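Local coordinates for regulatory protein BlaR1 (Bacillus licheniformis, PDB 1NRF) that senses beta-lactam antibiotics through its extracellular C-terminal sensor domain and probably, once acylated by them, relays the signal across the membrane to the cytoplasm, at residues Ala60-Lys66 with Asp147-Asp151. Residues are numbered along the deposited sequence; the frame is centred on the assembly and turned at random. Where two conformers were deposited one is given.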
loop_
_atom_site.group_PDB
_atom_site.type_symbol
_atom_site.label_atom_id
_atom_site.label_comp_id
_atom_site.label_asym_id
_atom_site.label_seq_id
_atom_site.Cartn_x
_atom_site.Cartn_y
_atom_site.Cartn_z
ATOM N N ALA A 60 7.249 -8.640 2.394
ATOM C CA ALA A 60 6.826 -8.557 1.012
ATOM C C ALA A 60 5.695 -7.513 1.002
ATOM O O ALA A 60 4.785 -7.559 1.828
ATOM C CB ALA A 60 6.317 -9.911 0.529
ATOM N N PRO A 61 5.751 -6.555 0.073
ATOM C CA PRO A 61 4.713 -5.518 -0.006
ATOM C C PRO A 61 3.322 -6.016 -0.413
ATOM O O PRO A 61 2.308 -5.420 -0.039
ATOM C CB PRO A 61 5.297 -4.534 -1.010
ATOM C CG PRO A 61 6.107 -5.435 -1.925
ATOM C CD PRO A 61 6.796 -6.350 -0.946
ATOM N N ALA A 62 3.280 -7.106 -1.171
ATOM C CA ALA A 62 2.021 -7.683 -1.646
ATOM C C ALA A 62 1.187 -6.629 -2.392
ATOM O O ALA A 62 1.743 -5.721 -3.014
ATOM C CB ALA A 62 1.235 -8.266 -0.473
ATOM N N SER A 63 -0.136 -6.733 -2.338
ATOM C CA SER A 63 -0.968 -5.752 -3.036
ATOM C C SER A 63 -0.725 -4.273 -2.696
ATOM O O SER A 63 -1.246 -3.410 -3.391
ATOM C CB SER A 63 -2.450 -6.051 -2.832
ATOM O OG SER A 63 -2.902 -7.019 -3.747
ATOM N N THR A 64 0.042 -3.963 -1.647
ATOM C CA THR A 64 0.290 -2.546 -1.333
ATOM C C THR A 64 1.120 -1.914 -2.439
ATOM O O THR A 64 1.062 -0.706 -2.665
ATOM C CB THR A 64 1.064 -2.323 0.026
ATOM O OG1 THR A 64 2.398 -2.848 -0.060
ATOM C CG2 THR A 64 0.319 -2.966 1.172
ATOM N N TYR A 65 1.877 -2.749 -3.140
ATOM C CA TYR A 65 2.753 -2.275 -4.196
ATOM C C TYR A 65 2.030 -1.845 -5.489
ATOM O O TYR A 65 2.600 -1.127 -6.322
ATOM C CB TYR A 65 3.794 -3.365 -4.501
ATOM C CG TYR A 65 4.769 -2.951 -5.558
ATOM C CD1 TYR A 65 5.761 -2.019 -5.276
ATOM C CD2 TYR A 65 4.634 -3.405 -6.867
ATOM C CE1 TYR A 65 6.588 -1.533 -6.270
ATOM C CE2 TYR A 65 5.455 -2.933 -7.876
ATOM C CZ TYR A 65 6.430 -1.990 -7.571
ATOM O OH TYR A 65 7.234 -1.488 -8.561
ATOM N N LYS A 66 0.784 -2.284 -5.655
ATOM C CA LYS A 66 -0.008 -1.949 -6.839
ATOM C C LYS A 66 -0.097 -0.436 -7.107
ATOM O O LYS A 66 -0.263 -0.002 -8.249
ATOM C CB LYS A 66 -1.417 -2.527 -6.703
ATOM C CG LYS A 66 -1.538 -4.027 -6.946
ATOM C CD LYS A 66 -2.979 -4.452 -6.687
ATOM C CE LYS A 66 -3.256 -5.883 -7.098
ATOM N NZ LYS A 66 -2.439 -6.855 -6.356
ATOM N N ASP A 147 5.861 -11.961 -9.949
ATOM C CA ASP A 147 5.619 -11.972 -8.506
ATOM C C ASP A 147 6.647 -11.373 -7.545
ATOM O O ASP A 147 6.599 -11.657 -6.350
ATOM C CB ASP A 147 5.316 -13.414 -8.067
ATOM C CG ASP A 147 5.778 -14.452 -9.083
ATOM O OD1 ASP A 147 5.174 -14.528 -10.174
ATOM O OD2 ASP A 147 6.743 -15.193 -8.795
ATOM N N TYR A 148 7.557 -10.543 -8.046
ATOM C CA TYR A 148 8.591 -9.938 -7.200
ATOM C C TYR A 148 8.049 -9.229 -5.968
ATOM O O TYR A 148 8.729 -9.140 -4.943
ATOM C CB TYR A 148 9.434 -8.936 -8.001
ATOM C CG TYR A 148 8.657 -7.805 -8.660
ATOM C CD1 TYR A 148 7.979 -8.002 -9.858
ATOM C CD2 TYR A 148 8.646 -6.523 -8.104
ATOM C CE1 TYR A 148 7.313 -6.952 -10.495
ATOM C CE2 TYR A 148 7.987 -5.469 -8.724
ATOM C CZ TYR A 148 7.323 -5.686 -9.919
ATOM O OH TYR A 148 6.662 -4.642 -10.538
ATOM N N TRP A 149 6.822 -8.735 -6.086
ATOM C CA TRP A 149 6.159 -8.006 -5.015
ATOM C C TRP A 149 5.303 -8.905 -4.130
ATOM O O TRP A 149 4.571 -8.421 -3.260
ATOM C CB TRP A 149 5.291 -6.900 -5.621
ATOM C CG TRP A 149 4.461 -7.393 -6.746
ATOM C CD1 TRP A 149 4.851 -7.559 -8.041
ATOM C CD2 TRP A 149 3.118 -7.877 -6.666
ATOM N NE1 TRP A 149 3.837 -8.121 -8.777
ATOM C CE2 TRP A 149 2.759 -8.327 -7.958
ATOM C CE3 TRP A 149 2.181 -7.976 -5.625
ATOM C CZ2 TRP A 149 1.501 -8.869 -8.242
ATOM C CZ3 TRP A 149 0.929 -8.514 -5.905
ATOM C CH2 TRP A 149 0.601 -8.955 -7.205
ATOM N N LEU A 150 5.397 -10.213 -4.353
ATOM C CA LEU A 150 4.630 -11.181 -3.579
ATOM C C LEU A 150 5.464 -12.321 -3.025
ATOM O O LEU A 150 5.199 -12.802 -1.925
ATOM C CB LEU A 150 3.500 -11.772 -4.430
ATOM C CG LEU A 150 2.126 -11.097 -4.413
ATOM C CD1 LEU A 150 1.221 -11.745 -5.457
ATOM C CD2 LEU A 150 1.499 -11.217 -3.017
ATOM N N ASP A 151 6.470 -12.752 -3.785
ATOM C CA ASP A 151 7.315 -13.873 -3.371
ATOM C C ASP A 151 8.356 -13.566 -2.296
ATOM O O ASP A 151 9.065 -14.465 -1.832
ATOM C CB ASP A 151 7.997 -14.488 -4.595
ATOM C CG ASP A 151 8.971 -13.542 -5.268
ATOM O OD1 ASP A 151 9.374 -13.863 -6.408
ATOM O OD2 ASP A 151 9.340 -12.495 -4.676
HETATM O O HOH W 1 6.027 -1.824 -10.891
#
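Y65, Y148 and W149 show how aromatic rings can pack round one another without a full stack. Y148 turns its edge toward the face of Y65 in an offset edge-to-face pair, planes at 74°. Y148 CE2 lies 3.7 Å from Y65 CE2. Over the centre of one face of Y148 sits CD1 of W149, 3.4 Å above the plane in the conformer described, one of two deposited. The plane of the five-membered ring of W149 lies nearly parallel to that of Y65, though the rings are slid so far apart that they barely overlap; it is W149 CB that meets CD2 of Y65, at 3.8 Å. L150 CB lies toward the rim of one indole face, while A62 CA and Y148 CD2 meet its edge in plane. With CG anti to the backbone N (chi1 -178°), the phenol of Y65 swings out to both aromatic neighbours. Water 1 links the hydroxyls of Y65 and Y148, donating to the latter, and Y148 OH is also hydrogen-bonded to D120 of helix 113-123.

Residues 60-66 carry the SxxK motif of penicillin-binding proteins and serine beta-lactamases: S63, by similarity the residue acylated by the antibiotic, stands one turn ahead of K66, where helix 66-76 begins. K66 NZ, brought round by a bend at the end of its chain, donates to S63 OG over 2.7 Å and passes obliquely by the six-membered part of the indole. K200 of strand 195-205 touches both residues.

Nearer A60, A62 N gives a weak, bent hydrogen bond (2.8 Å, 126°) to W149 O, against which P61 CG also rests. L150 CD2 closes on A62 CB at 3.9 Å.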